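Local coordinates for protein 1-pyrroline-5-carboxylate dehydrogenase (Thermus thermophilus, PDB 1UZB) that probably oxidises glutamate semialdehyde, the open form of 1-pyrroline-5-carboxylate, to glutamate with a nicotinamide coenzyme, at residues F34-L40 and E63-A69; R52-L56 and E210-V214; V297-F303 and L330-A334. One frame throughout, in Å; residues are numbered along the deposited sequence.

Contact 1: F34-L40 and E63-A69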
ATOM      1  N   PHE A  34      45.699 -22.769  19.741  1.00 11.47           N
ATOM      2  CA  PHE A  34      45.255 -23.754  20.728  1.00 12.05           C
ATOM      3  C   PHE A  34      45.850 -23.458  22.104  1.00 12.77           C
ATOM      4  O   PHE A  34      47.042 -23.161  22.223  1.00 14.09           O
ATOM      5  CB  PHE A  34      45.676 -25.164  20.295  1.00 11.91           C
ATOM      6  CG  PHE A  34      44.662 -25.883  19.436  1.00 11.30           C
ATOM      7  CD1 PHE A  34      43.748 -25.178  18.656  1.00 11.62           C
ATOM      8  CD2 PHE A  34      44.654 -27.273  19.379  1.00 11.99           C
ATOM      9  CE1 PHE A  34      42.842 -25.852  17.831  1.00 11.47           C
ATOM     10  CE2 PHE A  34      43.756 -27.954  18.558  1.00 12.19           C
ATOM     11  CZ  PHE A  34      42.848 -27.239  17.782  1.00 11.17           C
ATOM     12  N   GLY A  35      45.020 -23.540  23.137  1.00 12.19           N
ATOM     13  CA  GLY A  35      45.497 -23.295  24.489  1.00 12.89           C
ATOM     14  C   GLY A  35      45.164 -21.920  25.034  1.00 12.76           C
ATOM     15  O   GLY A  35      45.361 -21.654  26.221  1.00 13.96           O
ATOM     16  N   ARG A  36      44.661 -21.043  24.173  1.00 12.22           N
ATOM     17  CA  ARG A  36      44.301 -19.689  24.577  1.00 12.04           C
ATOM     18  C   ARG A  36      43.224 -19.706  25.659  1.00 11.08           C
ATOM     19  O   ARG A  36      42.371 -20.594  25.681  1.00 12.20           O
ATOM     20  CB  ARG A  36      43.805 -18.905  23.362  1.00 12.39           C
ATOM     21  CG  ARG A  36      43.405 -17.470  23.654  1.00 14.22           C
ATOM     22  CD  ARG A  36      42.948 -16.779  22.382  1.00 17.12           C
ATOM     23  NE  ARG A  36      42.418 -15.443  22.632  1.00 19.67           N
ATOM     24  CZ  ARG A  36      41.836 -14.688  21.706  1.00 19.49           C
ATOM     25  NH1 ARG A  36      41.708 -15.139  20.465  1.00 21.36           N
ATOM     26  NH2 ARG A  36      41.379 -13.484  22.022  1.00 21.04           N
ATOM     27  N   HIS A  37      43.274 -18.726  26.557  1.00 11.50           N
ATOM     28  CA  HIS A  37      42.305 -18.625  27.644  1.00 10.93           C
ATOM     29  C   HIS A  37      41.331 -17.472  27.428  1.00 11.31           C
ATOM     30  O   HIS A  37      41.746 -16.344  27.169  1.00 12.62           O
ATOM     31  CB  HIS A  37      43.023 -18.421  28.977  1.00 10.57           C
ATOM     32  CG  HIS A  37      42.099 -18.393  30.154  1.00 10.63           C
ATOM     33  ND1 HIS A  37      41.431 -19.513  30.600  1.00 11.40           N
ATOM     34  CD2 HIS A  37      41.712 -17.378  30.961  1.00 12.59           C
ATOM     35  CE1 HIS A  37      40.673 -19.189  31.632  1.00 11.18           C
ATOM     36  NE2 HIS A  37      40.826 -17.899  31.872  1.00 11.21           N
ATOM     37  N   TYR A  38      40.037 -17.758  27.548  1.00 10.86           N
ATOM     38  CA  TYR A  38      39.012 -16.734  27.364  1.00 10.42           C
ATOM     39  C   TYR A  38      38.220 -16.529  28.654  1.00  9.97           C
ATOM     40  O   TYR A  38      37.620 -17.463  29.177  1.00 10.67           O
ATOM     41  CB  TYR A  38      38.047 -17.135  26.242  1.00 10.95           C
ATOM     42  CG  TYR A  38      38.716 -17.542  24.943  1.00 11.07           C
ATOM     43  CD1 TYR A  38      39.319 -18.793  24.808  1.00 11.45           C
ATOM     44  CD2 TYR A  38      38.745 -16.676  23.851  1.00 12.39           C
ATOM     45  CE1 TYR A  38      39.936 -19.171  23.615  1.00 11.34           C
ATOM     46  CE2 TYR A  38      39.360 -17.043  22.655  1.00 12.06           C
ATOM     47  CZ  TYR A  38      39.952 -18.290  22.544  1.00 11.53           C
ATOM     48  OH  TYR A  38      40.554 -18.650  21.360  1.00 12.71           O
ATOM     49  N   PRO A  39      38.210 -15.298  29.185  1.00 10.61           N
ATOM     50  CA  PRO A  39      37.471 -15.024  30.423  1.00  9.97           C
ATOM     51  C   PRO A  39      35.965 -14.885  30.194  1.00 10.60           C
ATOM     52  O   PRO A  39      35.470 -15.074  29.080  1.00 10.75           O
ATOM     53  CB  PRO A  39      38.077 -13.706  30.907  1.00 10.59           C
ATOM     54  CG  PRO A  39      39.427 -13.650  30.228  1.00 11.75           C
ATOM     55  CD  PRO A  39      39.109 -14.179  28.863  1.00 10.74           C
ATOM     56  N   LEU A  40      35.244 -14.575  31.266  1.00  9.47           N
ATOM     57  CA  LEU A  40      33.808 -14.343  31.183  1.00  9.37           C
ATOM     58  C   LEU A  40      33.688 -12.911  30.661  1.00  8.57           C
ATOM     59  O   LEU A  40      34.672 -12.176  30.639  1.00  7.61           O
ATOM     60  CB  LEU A  40      33.166 -14.401  32.575  1.00 10.23           C
ATOM     61  CG  LEU A  40      33.448 -15.593  33.497  1.00 10.86           C
ATOM     62  CD1 LEU A  40      32.768 -15.379  34.849  1.00 10.09           C
ATOM     63  CD2 LEU A  40      32.948 -16.870  32.848  1.00  9.74           C
ATOM     64  N   GLU A  63      43.995 -32.931  22.553  1.00 13.37           N
ATOM     65  CA  GLU A  63      44.311 -31.545  22.225  1.00 12.73           C
ATOM     66  C   GLU A  63      43.312 -30.571  22.837  1.00 12.10           C
ATOM     67  O   GLU A  63      42.099 -30.720  22.675  1.00 10.88           O
ATOM     68  CB  GLU A  63      44.325 -31.342  20.709  1.00 13.60           C
ATOM     69  CG  GLU A  63      45.106 -32.393  19.945  1.00 14.65           C
ATOM     70  CD  GLU A  63      45.267 -32.043  18.481  1.00 16.30           C
ATOM     71  OE1 GLU A  63      44.355 -31.408  17.911  1.00 15.85           O
ATOM     72  OE2 GLU A  63      46.306 -32.413  17.900  1.00 19.28           O
ATOM     73  N   VAL A  64      43.836 -29.568  23.530  1.00 10.88           N
ATOM     74  CA  VAL A  64      43.011 -28.549  24.166  1.00 11.42           C
ATOM     75  C   VAL A  64      42.870 -27.353  23.228  1.00 10.57           C
ATOM     76  O   VAL A  64      43.833 -26.627  22.978  1.00 11.76           O
ATOM     77  CB  VAL A  64      43.643 -28.077  25.493  1.00 12.10           C
ATOM     78  CG1 VAL A  64      42.806 -26.963  26.110  1.00 12.94           C
ATOM     79  CG2 VAL A  64      43.754 -29.246  26.454  1.00 14.79           C
ATOM     80  N   VAL A  65      41.666 -27.158  22.699  1.00  9.81           N
ATOM     81  CA  VAL A  65      41.420 -26.040  21.797  1.00  9.06           C
ATOM     82  C   VAL A  65      41.590 -24.736  22.567  1.00 10.19           C
ATOM     83  O   VAL A  65      42.167 -23.776  22.063  1.00 11.60           O
ATOM     84  CB  VAL A  65      39.995 -26.112  21.195  1.00  9.46           C
ATOM     85  CG1 VAL A  65      39.729 -24.884  20.328  1.00 10.53           C
ATOM     86  CG2 VAL A  65      39.851 -27.381  20.367  1.00 10.72           C
ATOM     87  N   GLY A  66      41.095 -24.718  23.800  1.00 10.03           N
ATOM     88  CA  GLY A  66      41.216 -23.531  24.625  1.00 10.45           C
ATOM     89  C   GLY A  66      40.562 -23.744  25.972  1.00 10.88           C
ATOM     90  O   GLY A  66      39.935 -24.776  26.212  1.00 11.87           O
ATOM     91  N   THR A  67      40.724 -22.778  26.865  1.00 11.19           N
ATOM     92  CA  THR A  67      40.111 -22.867  28.178  1.00 11.65           C
ATOM     93  C   THR A  67      39.364 -21.569  28.400  1.00 10.69           C
ATOM     94  O   THR A  67      39.653 -20.563  27.755  1.00 12.39           O
ATOM     95  CB  THR A  67      41.158 -23.026  29.302  1.00 12.61           C
ATOM     96  OG1 THR A  67      41.995 -21.864  29.348  1.00 13.86           O
ATOM     97  CG2 THR A  67      42.008 -24.264  29.068  1.00 13.37           C
ATOM     98  N   THR A  68      38.390 -21.592  29.299  1.00 11.13           N
ATOM     99  CA  THR A  68      37.639 -20.386  29.603  1.00 11.16           C
ATOM    100  C   THR A  68      37.433 -20.299  31.102  1.00 11.04           C
ATOM    101  O   THR A  68      37.645 -21.273  31.831  1.00 11.29           O
ATOM    102  CB  THR A  68      36.243 -20.381  28.947  1.00 11.36           C
ATOM    103  OG1 THR A  68      35.415 -21.365  29.578  1.00 11.50           O
ATOM    104  CG2 THR A  68      36.346 -20.678  27.457  1.00 12.85           C
ATOM    105  N   ALA A  69      37.030 -19.122  31.560  1.00 10.59           N
ATOM    106  CA  ALA A  69      36.750 -18.931  32.973  1.00 10.40           C
ATOM    107  C   ALA A  69      35.497 -19.759  33.245  1.00 10.67           C
ATOM    108  O   ALA A  69      34.818 -20.194  32.312  1.00 11.16           O
ATOM    109  CB  ALA A  69      36.491 -17.460  33.264  1.00 10.39           C
TER
HETATM  110  O   HOH W   1      44.584 -22.025  28.715  1.00 20.97           O
HETATM  111  O   HOH W   2      41.804 -21.156  21.286  1.00 15.93           O
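F34 turns one face of its ring onto V65, whose CA lies 4.0 Å from the ring centroid and 11° off the normal, a CH-pi contact. At the edge of the same ring F34 CE2 is 3.6 Å from E63 OE1, with the carboxylate plane almost perpendicular to the ring; N57 hydrogen-bonds this oxygen, and Y122 meets F34 edge-to-face. With an alanine here, V65 would probably lose the ring lying over its CA, and Y122 its edge-to-face partner. On one face of the sheet the T67 side chain stands roughly perpendicular to that of H37. The imidazole, its CG anti to the backbone N (chi1 -176°), brings ND1 to T67 OG1 in a 2.7 Å hydrogen bond, and since NE2 pairs with D48 the ring is fixed at both nitrogens. Y38 and T68 project from the other face, where Y38 sets its ring edge against T67 O. In the backbone, T67 bonds to R36 and Y38, on both sides of H37, and Y38 to T67 and A69, on both sides of T68. This is the pattern of parallel strands, here inside a four-stranded mixed sheet whose strand 64-69 carries a classic beta bulge, V65 and G66 both facing S55.

Contact 2: R52-L56 and E210-V214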
ATOM      1  N   ARG A  52      38.639 -22.935  35.946  1.00 18.54           N
ATOM      2  CA  ARG A  52      38.550 -22.830  34.496  1.00 19.02           C
ATOM      3  C   ARG A  52      37.904 -24.061  33.875  1.00 18.46           C
ATOM      4  O   ARG A  52      37.768 -25.103  34.519  1.00 18.81           O
ATOM      5  CB  ARG A  52      39.943 -22.636  33.893  1.00 21.36           C
ATOM      6  CG  ARG A  52      40.817 -23.881  33.927  1.00 23.98           C
ATOM      7  CD  ARG A  52      42.139 -23.638  33.219  1.00 27.23           C
ATOM      8  NE  ARG A  52      42.913 -24.865  33.056  1.00 29.36           N
ATOM      9  CZ  ARG A  52      44.094 -24.927  32.450  1.00 29.97           C
ATOM     10  NH1 ARG A  52      44.645 -23.830  31.948  1.00 30.68           N
ATOM     11  NH2 ARG A  52      44.726 -26.087  32.342  1.00 31.06           N
ATOM     12  N   MET A  53      37.507 -23.920  32.615  1.00 16.60           N
ATOM     13  CA  MET A  53      36.883 -24.997  31.858  1.00 16.47           C
ATOM     14  C   MET A  53      37.772 -25.306  30.668  1.00 14.71           C
ATOM     15  O   MET A  53      38.391 -24.407  30.104  1.00 15.28           O
ATOM     16  CB  MET A  53      35.517 -24.563  31.340  1.00 17.20           C
ATOM     17  CG  MET A  53      34.483 -24.302  32.404  1.00 18.20           C
ATOM     18  SD  MET A  53      33.031 -23.597  31.625  1.00 18.30           S
ATOM     19  CE  MET A  53      32.444 -24.993  30.656  1.00 19.12           C
ATOM     20  N   VAL A  54      37.819 -26.573  30.277  1.00 14.07           N
ATOM     21  CA  VAL A  54      38.642 -26.988  29.151  1.00 13.23           C
ATOM     22  C   VAL A  54      37.774 -27.406  27.971  1.00 12.17           C
ATOM     23  O   VAL A  54      36.767 -28.090  28.142  1.00 12.66           O
ATOM     24  CB  VAL A  54      39.547 -28.178  29.538  1.00 13.92           C
ATOM     25  CG1 VAL A  54      40.517 -28.485  28.409  1.00 14.80           C
ATOM     26  CG2 VAL A  54      40.302 -27.864  30.819  1.00 15.16           C
ATOM     27  N   SER A  55      38.160 -26.977  26.775  1.00 10.04           N
ATOM     28  CA  SER A  55      37.430 -27.344  25.568  1.00 10.32           C
ATOM     29  C   SER A  55      38.358 -28.204  24.722  1.00 10.83           C
ATOM     30  O   SER A  55      39.433 -27.763  24.317  1.00 11.78           O
ATOM     31  CB  SER A  55      37.010 -26.100  24.786  1.00 11.53           C
ATOM     32  OG  SER A  55      36.238 -26.467  23.656  1.00 13.58           O
ATOM     33  N   LEU A  56      37.931 -29.433  24.458  1.00 10.26           N
ATOM     34  CA  LEU A  56      38.734 -30.378  23.693  1.00 11.14           C
ATOM     35  C   LEU A  56      38.360 -30.488  22.221  1.00  9.85           C
ATOM     36  O   LEU A  56      37.259 -30.123  21.809  1.00 10.64           O
ATOM     37  CB  LEU A  56      38.635 -31.764  24.331  1.00 12.42           C
ATOM     38  CG  LEU A  56      38.977 -31.850  25.821  1.00 15.16           C
ATOM     39  CD1 LEU A  56      38.740 -33.265  26.319  1.00 16.12           C
ATOM     40  CD2 LEU A  56      40.422 -31.438  26.039  1.00 15.96           C
ATOM     41  N   GLU A 210      28.761 -26.284  27.103  1.00  8.83           N
ATOM     42  CA  GLU A 210      30.110 -26.634  27.554  1.00  9.83           C
ATOM     43  C   GLU A 210      31.103 -27.005  26.459  1.00  9.95           C
ATOM     44  O   GLU A 210      32.272 -26.628  26.527  1.00 10.20           O
ATOM     45  CB  GLU A 210      30.059 -27.792  28.556  1.00 12.65           C
ATOM     46  CG  GLU A 210      29.293 -27.516  29.830  1.00 16.36           C
ATOM     47  CD  GLU A 210      29.434 -28.645  30.835  1.00 18.30           C
ATOM     48  OE1 GLU A 210      28.667 -28.666  31.817  1.00 21.26           O
ATOM     49  OE2 GLU A 210      30.321 -29.506  30.647  1.00 20.54           O
ATOM     50  N   ASP A 211      30.638 -27.745  25.457  1.00  9.22           N
ATOM     51  CA  ASP A 211      31.499 -28.196  24.366  1.00 11.30           C
ATOM     52  C   ASP A 211      31.868 -27.124  23.348  1.00 10.95           C
ATOM     53  O   ASP A 211      32.718 -27.358  22.487  1.00 11.74           O
ATOM     54  CB  ASP A 211      30.838 -29.364  23.627  1.00 12.38           C
ATOM     55  CG  ASP A 211      30.750 -30.619  24.473  1.00 13.74           C
ATOM     56  OD1 ASP A 211      31.813 -31.149  24.860  1.00 16.85           O
ATOM     57  OD2 ASP A 211      29.620 -31.078  24.746  1.00 17.75           O
ATOM     58  N   ALA A 212      31.246 -25.953  23.448  1.00  9.33           N
ATOM     59  CA  ALA A 212      31.503 -24.883  22.494  1.00  7.96           C
ATOM     60  C   ALA A 212      31.749 -23.521  23.134  1.00  8.15           C
ATOM     61  O   ALA A 212      31.368 -22.488  22.580  1.00  7.86           O
ATOM     62  CB  ALA A 212      30.333 -24.796  21.512  1.00  8.57           C
ATOM     63  N   VAL A 213      32.408 -23.512  24.286  1.00  8.12           N
ATOM     64  CA  VAL A 213      32.684 -22.260  24.984  1.00  7.12           C
ATOM     65  C   VAL A 213      33.687 -21.342  24.272  1.00  7.86           C
ATOM     66  O   VAL A 213      33.601 -20.119  24.388  1.00  8.31           O
ATOM     67  CB  VAL A 213      33.196 -22.521  26.421  1.00  8.50           C
ATOM     68  CG1 VAL A 213      32.109 -23.188  27.241  1.00  8.52           C
ATOM     69  CG2 VAL A 213      34.448 -23.387  26.385  1.00  8.37           C
ATOM     70  N   VAL A 214      34.632 -21.914  23.532  1.00  7.35           N
ATOM     71  CA  VAL A 214      35.618 -21.080  22.852  1.00  7.94           C
ATOM     72  C   VAL A 214      35.017 -20.251  21.726  1.00  7.53           C
ATOM     73  O   VAL A 214      35.267 -19.049  21.634  1.00  7.48           O
ATOM     74  CB  VAL A 214      36.787 -21.918  22.285  1.00  6.98           C
ATOM     75  CG1 VAL A 214      37.716 -21.031  21.465  1.00  9.19           C
ATOM     76  CG2 VAL A 214      37.562 -22.559  23.427  1.00  9.59           C
TER
HETATM   77  O   HOH W   3      34.347 -28.559  26.958  1.00 22.31           O
HETATM   78  O   HOH W   4      34.273 -26.609  28.661  1.00 28.67           O
HETATM   79  O   HOH W   5      34.959 -28.893  22.434  1.00 10.58           O
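M53 reaches from strand 52-57 toward the helix start with its methyl end, and CE settles 3.9 Å from V213 CG1. The chain is straight as far as the sulfur and then bends (chi3 68°), which turns CE in between V213 and the aliphatic part of E210, with E210 CG 4.1 Å away. The glutamate runs roughly square to the methionine, and its own carboxylate goes elsewhere, OE1 accepting from the backbone N of G240; V239 lies against both side chains. At V54 the side chain turns to the other face of the sheet, towards V64, so this residue takes part through its carbonyl alone. Two waters link V54 O to E210 O, one of them 2.7 Å from V54 O, and stand in for a direct bond between strand and loop. S55 points back to the helix. Its CB packs 3.8 Å from V214 CG2, while V213 CG2 approaches the same carbon from the neighbouring position. The hydroxyl, anti to the backbone N (chi1 -177°), hydrogen-bonds E123 OE1, an oxygen that also takes V214 N from the first turn of the helix. A third water lies 2.7 Å from D211 O and also reaches S55 OG and, from the end of the segment, L56 O. M53 and S55 thus make apolar contacts with V213 and V214, and water mediates between the backbone carbonyls. The arrangement is that of a beta strand laid over the start of an alpha helix: A212 is the N-cap residue of helix 213-226, on which the small mixed sheet rests.

Contact 3: V297-F303 and L330-A334; sequences VDETADF and LTQGA
V297 and L330 end neighbouring parallel strands, 293-297 and 325-331, joined through helix 303-315 in a beta-alpha-beta crossover, and the contact lies where both strands leave the sheet. One backbone hydrogen bond carries the pairing to its end: T331 N gives to V297 O at 3.3 Å, very straight at 170°. Apolar packing adds to it. The V297 and L330 side chains run alongside each other in the same direction, with V297 CB 3.6 Å from L330 CD2. A334, in the first turn after the second strand, puts its methyl against segment 297-303: CB packs 4.1 Å from F303 CE2 and also lies close to the V297 carbonyl, 3.5 Å from V297 O. Polar side chains shape the turn that follows V297. D298 OD1 accepts from both T300 N and T300 OG1, the first completing an Asx turn over a type I turn from D298 to A301; OD2 is held by S451 and H456, so the carboxylate is gripped from several directions. F303 is set against this turn, with A301 O above one face and D298 O in the plane at its edge. The last link is through water. T331 OG1 sits between its own backbone N and carbonyl carbon (chi1 62°), facing D298 CA, and has a long contact to a water whose firmer partners are G333 N, which donates at 2.7 Å, and E299 OE1, which accepts at 2.6 Å.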
ATOM      1  N   VAL A 297       9.322 -41.461   1.352  1.00  5.09           N
ATOM      2  CA  VAL A 297       9.572 -41.581  -0.078  1.00  5.16           C
ATOM      3  C   VAL A 297       8.554 -42.571  -0.630  1.00  6.34           C
ATOM      4  O   VAL A 297       8.413 -43.670  -0.095  1.00  6.60           O
ATOM      5  CB  VAL A 297      10.984 -42.110  -0.406  1.00  3.70           C
ATOM      6  CG1 VAL A 297      11.195 -42.084  -1.918  1.00  6.20           C
ATOM      7  CG2 VAL A 297      12.042 -41.271   0.284  1.00  5.66           C
ATOM      8  N   ASP A 298       7.815 -42.182  -1.668  1.00  6.63           N
ATOM      9  CA  ASP A 298       6.863 -43.116  -2.258  1.00  7.61           C
ATOM     10  C   ASP A 298       7.379 -43.616  -3.605  1.00  7.58           C
ATOM     11  O   ASP A 298       8.446 -43.204  -4.059  1.00  7.27           O
ATOM     12  CB  ASP A 298       5.440 -42.527  -2.370  1.00  8.26           C
ATOM     13  CG  ASP A 298       5.326 -41.376  -3.350  1.00  7.78           C
ATOM     14  OD1 ASP A 298       6.032 -41.368  -4.377  1.00  8.12           O
ATOM     15  OD2 ASP A 298       4.483 -40.488  -3.095  1.00  8.52           O
ATOM     16  N   GLU A 299       6.628 -44.511  -4.240  1.00  9.11           N
ATOM     17  CA  GLU A 299       7.063 -45.101  -5.501  1.00  9.80           C
ATOM     18  C   GLU A 299       7.154 -44.185  -6.717  1.00  9.06           C
ATOM     19  O   GLU A 299       7.720 -44.577  -7.735  1.00  9.60           O
ATOM     20  CB  GLU A 299       6.183 -46.308  -5.848  1.00 13.13           C
ATOM     21  CG  GLU A 299       4.731 -45.963  -6.136  1.00 17.59           C
ATOM     22  CD  GLU A 299       3.900 -47.187  -6.469  1.00 21.08           C
ATOM     23  OE1 GLU A 299       3.834 -48.109  -5.629  1.00 25.53           O
ATOM     24  OE2 GLU A 299       3.313 -47.228  -7.570  1.00 23.87           O
ATOM     25  N   THR A 300       6.621 -42.972  -6.617  1.00  8.65           N
ATOM     26  CA  THR A 300       6.658 -42.043  -7.748  1.00  7.29           C
ATOM     27  C   THR A 300       7.857 -41.103  -7.707  1.00  8.01           C
ATOM     28  O   THR A 300       8.076 -40.328  -8.637  1.00  7.98           O
ATOM     29  CB  THR A 300       5.403 -41.152  -7.791  1.00  7.42           C
ATOM     30  OG1 THR A 300       5.477 -40.174  -6.744  1.00  7.96           O
ATOM     31  CG2 THR A 300       4.149 -41.989  -7.617  1.00  8.92           C
ATOM     32  N   ALA A 301       8.634 -41.170  -6.636  1.00  7.69           N
ATOM     33  CA  ALA A 301       9.781 -40.287  -6.470  1.00  8.41           C
ATOM     34  C   ALA A 301      10.981 -40.560  -7.362  1.00  8.12           C
ATOM     35  O   ALA A 301      11.107 -41.623  -7.968  1.00  8.92           O
ATOM     36  CB  ALA A 301      10.229 -40.317  -5.013  1.00  8.77           C
ATOM     37  N   ASP A 302      11.852 -39.561  -7.449  1.00  8.26           N
ATOM     38  CA  ASP A 302      13.107 -39.686  -8.177  1.00  7.61           C
ATOM     39  C   ASP A 302      13.967 -40.338  -7.090  1.00  7.61           C
ATOM     40  O   ASP A 302      14.420 -39.674  -6.154  1.00  7.41           O
ATOM     41  CB  ASP A 302      13.643 -38.300  -8.550  1.00  8.90           C
ATOM     42  CG  ASP A 302      15.018 -38.350  -9.188  1.00 11.10           C
ATOM     43  OD1 ASP A 302      15.360 -37.391  -9.914  1.00 13.11           O
ATOM     44  OD2 ASP A 302      15.762 -39.330  -8.960  1.00 10.12           O
ATOM     45  N   PHE A 303      14.155 -41.649  -7.197  1.00  7.17           N
ATOM     46  CA  PHE A 303      14.901 -42.409  -6.198  1.00  6.96           C
ATOM     47  C   PHE A 303      16.341 -41.964  -5.980  1.00  7.49           C
ATOM     48  O   PHE A 303      16.848 -42.035  -4.861  1.00  7.99           O
ATOM     49  CB  PHE A 303      14.865 -43.898  -6.550  1.00  8.61           C
ATOM     50  CG  PHE A 303      13.474 -44.488  -6.580  1.00  8.64           C
ATOM     51  CD1 PHE A 303      13.192 -45.578  -7.400  1.00 10.04           C
ATOM     52  CD2 PHE A 303      12.453 -43.972  -5.783  1.00  9.47           C
ATOM     53  CE1 PHE A 303      11.922 -46.145  -7.430  1.00 10.76           C
ATOM     54  CE2 PHE A 303      11.173 -44.537  -5.805  1.00  9.75           C
ATOM     55  CZ  PHE A 303      10.909 -45.625  -6.630  1.00  9.88           C
ATOM     56  N   LEU A 330       9.559 -45.641   3.948  1.00  5.51           N
ATOM     57  CA  LEU A 330       9.412 -46.026   2.552  1.00  6.35           C
ATOM     58  C   LEU A 330       8.162 -46.846   2.282  1.00  7.13           C
ATOM     59  O   LEU A 330       7.905 -47.831   2.974  1.00  7.02           O
ATOM     60  CB  LEU A 330      10.635 -46.838   2.114  1.00  6.53           C
ATOM     61  CG  LEU A 330      11.997 -46.183   2.375  1.00  5.41           C
ATOM     62  CD1 LEU A 330      13.133 -47.146   2.047  1.00  5.42           C
ATOM     63  CD2 LEU A 330      12.109 -44.917   1.543  1.00  6.12           C
ATOM     64  N   THR A 331       7.387 -46.444   1.278  1.00  7.52           N
ATOM     65  CA  THR A 331       6.195 -47.195   0.915  1.00  8.51           C
ATOM     66  C   THR A 331       6.714 -48.477   0.269  1.00  8.43           C
ATOM     67  O   THR A 331       7.866 -48.539  -0.161  1.00  8.34           O
ATOM     68  CB  THR A 331       5.303 -46.413  -0.077  1.00  7.62           C
ATOM     69  OG1 THR A 331       6.020 -46.181  -1.295  1.00  9.09           O
ATOM     70  CG2 THR A 331       4.887 -45.081   0.527  1.00  8.20           C
ATOM     71  N   GLN A 332       5.874 -49.502   0.201  1.00  8.91           N
ATOM     72  CA  GLN A 332       6.301 -50.784  -0.348  1.00  9.99           C
ATOM     73  C   GLN A 332       7.034 -50.699  -1.684  1.00 10.16           C
ATOM     74  O   GLN A 332       8.089 -51.309  -1.855  1.00 10.05           O
ATOM     75  CB  GLN A 332       5.100 -51.726  -0.465  1.00 11.00           C
ATOM     76  CG  GLN A 332       5.468 -53.165  -0.829  1.00 12.13           C
ATOM     77  CD  GLN A 332       6.468 -53.777   0.138  1.00 12.64           C
ATOM     78  OE1 GLN A 332       6.311 -53.680   1.355  1.00 13.73           O
ATOM     79  NE2 GLN A 332       7.499 -54.418  -0.402  1.00 16.01           N
ATOM     80  N   GLY A 333       6.488 -49.937  -2.623  1.00  9.39           N
ATOM     81  CA  GLY A 333       7.122 -49.816  -3.928  1.00  9.21           C
ATOM     82  C   GLY A 333       8.455 -49.083  -3.950  1.00  9.82           C
ATOM     83  O   GLY A 333       9.254 -49.253  -4.873  1.00 11.62           O
ATOM     84  N   ALA A 334       8.707 -48.265  -2.935  1.00  8.61           N
ATOM     85  CA  ALA A 334       9.951 -47.503  -2.866  1.00  8.02           C
ATOM     86  C   ALA A 334      11.015 -48.144  -1.981  1.00  7.67           C
ATOM     87  O   ALA A 334      12.187 -47.774  -2.050  1.00  8.42           O
ATOM     88  CB  ALA A 334       9.656 -46.095  -2.364  1.00  7.97           C
TER
HETATM   89  O   HOH W   6       4.318 -48.343  -3.048  1.00 22.52           O

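How the contacts relate
Contacts 1 and 2 form one continuous piece of structure, their centres 7 Å apart. Strand 64-69 is shared: it pairs in parallel with 36-42 and antiparallel with 52-57, where M53 N is 2.8 Å from T68 O and V65 N 2.8 Å from S55 O. Side chains of both contacts, Y38 and T68 as well as M53 and S55, reach helix 213-226, so the sheet meets that helix through more than one strand. Contact 3 belongs to a different, seven-stranded sheet across the chain's centre, its nearest atoms about 37 Å from contact 1 and about 32 Å from contact 2. Contacts 1 and 3 each hold a parallel strand pair, whereas contact 2 joins a strand to a helix start.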